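Local coordinates for ATP-citrate lyase beta-subunit (PDB 6HXJ), which probably takes part in cleaving citrate at the expense of ATP, with coenzyme A as acceptor, to give acetyl-CoA, oxaloacetate, ADP and phosphate, at residues A2-G7 / W221-V226; W16-P21 / S173-C178; A184-I189 / V207-Y212. All blocks are in the same frame, centred on the assembly; numbering follows the deposited sequence.

Contact 1 of 3, residues A2-G7 / W221-V226; sequences AKILEG and WDFKPV
The Phe223 ring is met obliquely by Ile4, whose CG2 methyl lies 3.5 Å from Phe223 CE1, with CD1 of the same ring as its next neighbour. The ring's far atom, CZ, stands 3.6 Å above the plane of the Trp221 indole, displaced toward the rim of that face, while the Trp221 ring also stacks with His218. The CB of Phe223 already points toward the other segment, and with CG between the backbone N and the carbonyl carbon (chi1 61°) the ring comes to lie by Ile4.

Further along, the two segments are joined by one nearly straight backbone bond. Val226 N donates to Lys3 O over 2.8 Å, with 168° at the hydrogen, and the donor lies somewhat out of the carbonyl plane. Small apolar groups close in beside it: Ala2 CB meets Pro225 CB at 3.6 Å, and Leu5 CD2 meets Val226 CG2 at 3.8 Å, these last two side chains crossing at about a right angle. Lys3 contributes its CB and then leads its extended chain away.

Strand 3-4 is thus held from two directions, since Ile4 also bonds through its backbone to Met208 of strand 200-210. The chemistry is that of a loop laid on an end strand: a single backbone hydrogen bond ties the two segments, and methyl, proline and ring contacts supply the rest, without any charged pair between them.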
# COMPACT_ATOMS: atom_id res chain seq x y z
N ALA A 2 -15.53 -53.92 26.68
CA ALA A 2 -15.74 -53.02 27.82
C ALA A 2 -17.01 -53.37 28.59
O ALA A 2 -18.14 -53.18 28.10
CB ALA A 2 -15.76 -51.58 27.35
N LYS A 3 -16.82 -53.94 29.81
CA LYS A 3 -17.92 -54.34 30.67
C LYS A 3 -18.59 -53.11 31.17
O LYS A 3 -17.92 -52.14 31.51
CB LYS A 3 -17.45 -55.20 31.83
CG LYS A 3 -18.61 -55.89 32.54
CD LYS A 3 -18.11 -56.86 33.61
CE LYS A 3 -19.21 -57.40 34.48
NZ LYS A 3 -18.67 -58.35 35.49
N ILE A 4 -19.90 -53.10 31.15
CA ILE A 4 -20.68 -51.98 31.61
C ILE A 4 -21.58 -52.40 32.74
O ILE A 4 -21.99 -53.56 32.81
CB ILE A 4 -21.46 -51.32 30.45
CG1 ILE A 4 -22.53 -52.26 29.88
CG2 ILE A 4 -20.49 -50.82 29.38
CD1 ILE A 4 -23.51 -51.64 28.99
N LEU A 5 -21.92 -51.43 33.60
CA LEU A 5 -22.77 -51.66 34.76
C LEU A 5 -24.19 -52.08 34.45
O LEU A 5 -24.70 -51.85 33.35
CB LEU A 5 -22.76 -50.45 35.70
CG LEU A 5 -21.45 -50.25 36.48
CD1 LEU A 5 -21.44 -48.95 37.21
CD2 LEU A 5 -21.18 -51.37 37.46
N GLU A 6 -24.82 -52.69 35.46
CA GLU A 6 -26.19 -53.19 35.39
C GLU A 6 -27.16 -52.13 34.90
O GLU A 6 -27.88 -52.40 33.95
CB GLU A 6 -26.66 -53.71 36.75
CG GLU A 6 -25.98 -54.98 37.19
CD GLU A 6 -26.45 -55.45 38.56
OE1 GLU A 6 -27.68 -55.62 38.74
OE2 GLU A 6 -25.59 -55.68 39.44
N GLY A 7 -27.15 -50.95 35.52
CA GLY A 7 -28.02 -49.84 35.14
C GLY A 7 -27.98 -49.53 33.66
O GLY A 7 -28.96 -49.73 32.94
N TRP A 221 -24.63 -42.81 25.09
CA TRP A 221 -23.76 -43.55 25.99
C TRP A 221 -23.25 -42.69 27.13
O TRP A 221 -22.05 -42.40 27.21
CB TRP A 221 -22.60 -44.22 25.22
CG TRP A 221 -22.94 -45.49 24.50
CD1 TRP A 221 -24.19 -46.00 24.25
CD2 TRP A 221 -22.01 -46.40 23.90
NE1 TRP A 221 -24.09 -47.19 23.56
CE2 TRP A 221 -22.76 -47.45 23.32
CE3 TRP A 221 -20.61 -46.44 23.81
CZ2 TRP A 221 -22.15 -48.52 22.64
CZ3 TRP A 221 -20.02 -47.50 23.13
CH2 TRP A 221 -20.78 -48.52 22.57
N ASP A 222 -24.15 -42.30 28.02
CA ASP A 222 -23.80 -41.52 29.20
C ASP A 222 -23.35 -42.47 30.33
O ASP A 222 -24.02 -42.59 31.35
CB ASP A 222 -24.95 -40.57 29.63
CG ASP A 222 -26.35 -41.16 29.83
OD1 ASP A 222 -26.66 -42.20 29.21
OD2 ASP A 222 -27.14 -40.57 30.61
N PHE A 223 -22.23 -43.18 30.10
CA PHE A 223 -21.60 -44.13 31.03
C PHE A 223 -20.13 -44.37 30.66
O PHE A 223 -19.72 -44.13 29.52
CB PHE A 223 -22.35 -45.49 31.07
CG PHE A 223 -22.43 -46.24 29.76
CD1 PHE A 223 -21.36 -47.02 29.32
CD2 PHE A 223 -23.56 -46.19 28.97
CE1 PHE A 223 -21.41 -47.69 28.10
CE2 PHE A 223 -23.63 -46.88 27.76
CZ PHE A 223 -22.55 -47.63 27.34
N LYS A 224 -19.35 -44.88 31.62
CA LYS A 224 -17.94 -45.22 31.46
C LYS A 224 -17.79 -46.73 31.69
O LYS A 224 -18.60 -47.32 32.41
CB LYS A 224 -17.07 -44.42 32.45
CG LYS A 224 -16.64 -43.05 31.93
CD LYS A 224 -16.12 -42.13 33.05
CE LYS A 224 -16.34 -40.66 32.73
NZ LYS A 224 -16.03 -39.78 33.89
N PRO A 225 -16.77 -47.40 31.13
CA PRO A 225 -16.67 -48.84 31.33
C PRO A 225 -16.07 -49.24 32.66
O PRO A 225 -15.30 -48.47 33.24
CB PRO A 225 -15.81 -49.31 30.16
CG PRO A 225 -15.51 -48.07 29.32
CD PRO A 225 -15.71 -46.90 30.22
N VAL A 226 -16.43 -50.44 33.14
CA VAL A 226 -15.98 -51.04 34.40
C VAL A 226 -14.51 -51.37 34.28
O VAL A 226 -14.04 -51.71 33.19
CB VAL A 226 -16.81 -52.31 34.74
CG1 VAL A 226 -16.20 -53.11 35.89
CG2 VAL A 226 -18.27 -51.97 35.04

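Contact 2 of 3, residues W16-P21 / S173-C178; sequences WGIPVP and SRLILC
Arg174 NH1 gives the one hydrogen bond between the two segments, to Gly17 O at 2.8 Å. It is clearly bent, with 143° at the hydrogen, and the carbonyl oxygen sits at the guanidinium edge but tilted from its plane. The arginine gets there by folding over: CB and CG lie by the carbonyls of Trp16 and Gly17, and the bend at chi2 (-102°) carries CD past the same oxygens, from where NH1 reaches Gly17 O.

Gly17 is the C-prime residue of a Schellman motif that ends helix 6-15, with Ile18 N bonded to Phe13 O and Gly17 N to Asn14 O. The positive phi of Gly17 belongs to this reversal, and the arginine therefore grips the very turn at which the chain leaves the helix.

Trp16 lays one face of its indole on the other helix. Cys178 CA stands over the five-membered ring, 3.9 Å from its centroid, in a CH-pi contact, and Cys178 SG approaches the same ring obliquely. Leu177 CB touches the benzo part of the indole at CE3, 3.9 Å away, and the indole N-H goes to Glu182. Beside the tryptophan, Ile18 CD1 fits against Cys178 CB at 3.9 Å and, a little farther off, against Leu175.

In the fold, the contact joins the exit of helix 6-15 to helix 163-181, two helices packed on the antiparallel sheet of the ATP-grasp region. Behind it, Leu175 packs on Val107 and Ile109 of strand 104-112 and on Ile187 and Ile189 of strand 184-195, while Ile18 leans on Phe13.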
# COMPACT_ATOMS: atom_id res chain seq x y z
N TRP A 16 -34.29 -50.89 23.37
CA TRP A 16 -34.66 -51.83 22.31
C TRP A 16 -35.83 -52.72 22.73
O TRP A 16 -36.03 -53.79 22.14
CB TRP A 16 -33.42 -52.63 21.85
CG TRP A 16 -32.40 -51.73 21.22
CD1 TRP A 16 -31.40 -51.06 21.85
CD2 TRP A 16 -32.44 -51.23 19.87
NE1 TRP A 16 -30.75 -50.23 20.96
CE2 TRP A 16 -31.39 -50.29 19.75
CE3 TRP A 16 -33.27 -51.48 18.76
CZ2 TRP A 16 -31.16 -49.60 18.56
CZ3 TRP A 16 -33.04 -50.79 17.60
CH2 TRP A 16 -32.00 -49.86 17.50
N GLY A 17 -36.61 -52.25 23.69
CA GLY A 17 -37.78 -52.95 24.19
C GLY A 17 -37.48 -54.37 24.65
O GLY A 17 -37.96 -55.33 24.04
N ILE A 18 -36.68 -54.50 25.71
CA ILE A 18 -36.33 -55.79 26.29
C ILE A 18 -36.89 -55.82 27.71
O ILE A 18 -36.63 -54.89 28.48
CB ILE A 18 -34.81 -56.07 26.23
CG1 ILE A 18 -34.32 -56.13 24.77
CG2 ILE A 18 -34.45 -57.34 27.02
CD1 ILE A 18 -32.83 -56.10 24.61
N PRO A 19 -37.70 -56.85 28.03
CA PRO A 19 -38.31 -56.91 29.37
C PRO A 19 -37.31 -56.78 30.50
O PRO A 19 -36.41 -57.61 30.61
CB PRO A 19 -38.99 -58.27 29.34
CG PRO A 19 -39.29 -58.53 27.91
CD PRO A 19 -38.11 -58.00 27.20
N VAL A 20 -37.40 -55.71 31.28
CA VAL A 20 -36.47 -55.47 32.38
C VAL A 20 -37.25 -55.05 33.63
O VAL A 20 -38.19 -54.26 33.52
CB VAL A 20 -35.36 -54.44 32.03
CG1 VAL A 20 -34.44 -54.94 30.93
CG2 VAL A 20 -35.95 -53.09 31.67
N PRO A 21 -36.84 -55.52 34.83
CA PRO A 21 -37.51 -55.10 36.05
C PRO A 21 -37.28 -53.62 36.32
O PRO A 21 -36.23 -53.07 35.97
CB PRO A 21 -36.82 -55.94 37.13
CG PRO A 21 -35.50 -56.26 36.58
CD PRO A 21 -35.72 -56.44 35.13
N SER A 173 -35.05 -61.37 18.95
CA SER A 173 -34.85 -60.39 17.89
C SER A 173 -34.46 -59.03 18.44
O SER A 173 -33.52 -58.41 17.95
CB SER A 173 -36.08 -60.32 16.99
OG SER A 173 -37.21 -59.62 17.49
N ARG A 174 -35.15 -58.60 19.49
CA ARG A 174 -34.87 -57.33 20.14
C ARG A 174 -33.45 -57.36 20.67
O ARG A 174 -32.70 -56.43 20.44
CB ARG A 174 -35.86 -57.09 21.29
CG ARG A 174 -37.33 -57.35 20.95
CD ARG A 174 -38.15 -56.11 20.68
NE ARG A 174 -39.57 -56.45 20.50
CZ ARG A 174 -40.55 -56.19 21.37
NH1 ARG A 174 -40.29 -55.55 22.50
NH2 ARG A 174 -41.80 -56.56 21.11
N LEU A 175 -33.05 -58.47 21.31
CA LEU A 175 -31.70 -58.65 21.79
C LEU A 175 -30.75 -58.54 20.63
O LEU A 175 -29.75 -57.85 20.73
CB LEU A 175 -31.57 -60.02 22.41
CG LEU A 175 -30.30 -60.26 23.25
CD1 LEU A 175 -30.33 -59.46 24.55
CD2 LEU A 175 -30.16 -61.75 23.58
N ILE A 176 -31.09 -59.19 19.51
CA ILE A 176 -30.29 -59.18 18.29
C ILE A 176 -30.19 -57.77 17.74
O ILE A 176 -29.11 -57.40 17.27
CB ILE A 176 -30.87 -60.17 17.27
CG1 ILE A 176 -30.49 -61.62 17.68
CG2 ILE A 176 -30.36 -59.88 15.85
CD1 ILE A 176 -31.33 -62.70 17.08
N LEU A 177 -31.29 -57.00 17.80
CA LEU A 177 -31.32 -55.61 17.33
C LEU A 177 -30.44 -54.77 18.25
O LEU A 177 -29.65 -53.97 17.76
CB LEU A 177 -32.76 -55.06 17.32
CG LEU A 177 -33.50 -55.30 16.05
CD1 LEU A 177 -34.95 -54.86 16.16
CD2 LEU A 177 -32.76 -54.67 14.89
N CYS A 178 -30.54 -55.00 19.57
CA CYS A 178 -29.78 -54.32 20.60
C CYS A 178 -28.32 -54.59 20.37
O CYS A 178 -27.55 -53.65 20.41
CB CYS A 178 -30.22 -54.75 22.00
SG CYS A 178 -29.30 -53.98 23.37

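Contact 3 of 3, residues A184-I189 / V207-Y212; sequences AQSIEI and VMNVDY
Gln185 and Ser186 both face Asn209 across an antiparallel beta hairpin, a classic beta bulge. Asn209 O accepts from both backbone donors, Gln185 N at 2.7 Å and Ser186 N at 3.3 Å, which reach it from the same face of its plane. The extra residue shifts the register by one, and the chain turns a corner at Gln185.

From the bulge the Gln185 side chain runs along the neighbouring strand. Its CB lies against Asn209 O and Asn209 CB; its CG passes the backbone N and CB of Asp211; its CD lies by the carbonyl group of Val210; its OE1 passes Val210 O at 3.5 Å without a hydrogen bond, with Ala2 N also close; and NE2 ends beside Asp211 CA at 3.7 Å, the amide plane almost parallel to the Asp211 carboxylate. NE2 is hydrogen-bonded to an acidic side chain in a chain of another protein, and Asp211 OD2 bonds to that chain's backbone. An alanine here removes the amide, and the acidic side chain of the other protein would probably be left without this mate, with less packing beside Asp211.

Beyond the bulge the pairing is regular, with Glu188 and Val207 bonded to each other in both directions. Ile187 and Met208 lie side by side on the face turned to helices 6-15 and 163-181, with Ile187 CG1 3.7 Å from Met208 CG. On the opposite face, Ser186 OG, placed between its backbone N and carbonyl carbon (chi1 62°), accepts a hydrogen bond from Asn209 ND2 at 2.8 Å, the hydroxyl oxygen 23° out of the amide plane.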
# COMPACT_ATOMS: atom_id res chain seq x y z
N ALA A 184 -22.26 -54.08 20.59
CA ALA A 184 -21.91 -54.97 21.70
C ALA A 184 -20.91 -56.00 21.29
O ALA A 184 -20.83 -56.33 20.12
CB ALA A 184 -23.16 -55.66 22.25
N GLN A 185 -20.15 -56.52 22.24
CA GLN A 185 -19.22 -57.63 22.05
C GLN A 185 -19.96 -58.88 22.52
O GLN A 185 -19.84 -59.96 21.94
CB GLN A 185 -17.94 -57.39 22.86
CG GLN A 185 -17.13 -56.24 22.28
CD GLN A 185 -16.08 -55.65 23.20
OE1 GLN A 185 -16.15 -55.73 24.44
NE2 GLN A 185 -15.12 -54.98 22.61
N SER A 186 -20.80 -58.72 23.54
CA SER A 186 -21.60 -59.78 24.14
C SER A 186 -22.65 -59.22 25.12
O SER A 186 -22.44 -58.17 25.73
CB SER A 186 -20.72 -60.80 24.86
OG SER A 186 -19.99 -60.21 25.92
N ILE A 187 -23.77 -59.94 25.26
CA ILE A 187 -24.90 -59.67 26.16
C ILE A 187 -25.35 -61.01 26.73
O ILE A 187 -25.67 -61.90 25.95
CB ILE A 187 -26.07 -58.97 25.40
CG1 ILE A 187 -25.63 -57.65 24.69
CG2 ILE A 187 -27.27 -58.75 26.34
CD1 ILE A 187 -26.54 -57.15 23.56
N GLU A 188 -25.37 -61.16 28.07
CA GLU A 188 -25.72 -62.39 28.74
C GLU A 188 -26.83 -62.12 29.75
O GLU A 188 -26.67 -61.28 30.64
CB GLU A 188 -24.49 -63.04 29.41
CG GLU A 188 -24.68 -64.51 29.72
CD GLU A 188 -24.26 -64.99 31.10
OE1 GLU A 188 -24.67 -64.37 32.11
OE2 GLU A 188 -23.56 -66.02 31.17
N ILE A 189 -27.98 -62.78 29.57
CA ILE A 189 -29.14 -62.67 30.44
C ILE A 189 -29.42 -64.04 31.09
O ILE A 189 -29.77 -65.00 30.41
CB ILE A 189 -30.39 -62.11 29.71
CG1 ILE A 189 -30.11 -60.71 29.10
CG2 ILE A 189 -31.60 -62.09 30.65
CD1 ILE A 189 -31.14 -60.21 28.13
N VAL A 207 -25.56 -58.98 31.89
CA VAL A 207 -24.10 -58.88 31.70
C VAL A 207 -23.81 -58.36 30.27
O VAL A 207 -23.86 -59.14 29.33
CB VAL A 207 -23.36 -60.21 32.00
CG1 VAL A 207 -21.85 -60.01 32.01
CG2 VAL A 207 -23.81 -60.82 33.33
N MET A 208 -23.50 -57.07 30.11
CA MET A 208 -23.27 -56.52 28.78
C MET A 208 -21.87 -55.97 28.56
O MET A 208 -21.41 -55.12 29.31
CB MET A 208 -24.30 -55.43 28.48
CG MET A 208 -24.40 -55.05 27.07
SD MET A 208 -25.81 -53.95 26.96
CE MET A 208 -25.90 -53.69 25.14
N ASN A 209 -21.23 -56.40 27.47
CA ASN A 209 -19.93 -55.86 27.03
C ASN A 209 -20.12 -55.11 25.72
O ASN A 209 -20.65 -55.68 24.77
CB ASN A 209 -18.89 -56.95 26.86
CG ASN A 209 -18.64 -57.72 28.12
OD1 ASN A 209 -17.92 -57.28 29.02
ND2 ASN A 209 -19.31 -58.86 28.25
N VAL A 210 -19.75 -53.82 25.69
CA VAL A 210 -19.89 -53.03 24.45
C VAL A 210 -18.52 -52.62 23.93
O VAL A 210 -17.56 -52.53 24.69
CB VAL A 210 -20.90 -51.85 24.50
CG1 VAL A 210 -22.33 -52.36 24.66
CG2 VAL A 210 -20.55 -50.83 25.58
N ASP A 211 -18.42 -52.40 22.63
CA ASP A 211 -17.15 -51.96 22.04
C ASP A 211 -17.01 -50.42 22.25
O ASP A 211 -17.56 -49.63 21.47
CB ASP A 211 -17.08 -52.41 20.57
CG ASP A 211 -15.94 -51.80 19.73
OD1 ASP A 211 -14.91 -51.38 20.33
OD2 ASP A 211 -16.06 -51.81 18.49
N TYR A 212 -16.32 -50.00 23.34
CA TYR A 212 -16.22 -48.59 23.74
C TYR A 212 -15.53 -47.67 22.73
O TYR A 212 -15.80 -46.49 22.77
CB TYR A 212 -15.62 -48.39 25.14
CG TYR A 212 -16.16 -47.18 25.85
CD1 TYR A 212 -17.51 -47.08 26.18
CD2 TYR A 212 -15.33 -46.11 26.19
CE1 TYR A 212 -18.02 -45.95 26.81
CE2 TYR A 212 -15.83 -44.98 26.84
CZ TYR A 212 -17.17 -44.90 27.15
OH TYR A 212 -17.66 -43.78 27.78

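In the fold
Contact 3 forms the middle of the arrangement, its centre 10 Å from that of contact 1 and 13 Å from that of contact 2. Strand 3-4 of contact 1 extends the same sheet, pairing with strand 200-210, with Ala2 O 3.0 Å from Val210 N, and Phe223 O lies 2.7 Å from Tyr212 OH, a probable hydrogen bond. Contact 2 covers the hairpin through helix 163-181, where Cys178 SG lies 3.8 Å from Met208 CE. Contacts 1 and 2 do not touch, their nearest atoms about 8 Å apart. A bound coenzyme A lies about 14 Å from the Asp211 side chain, too far for that residue to touch it.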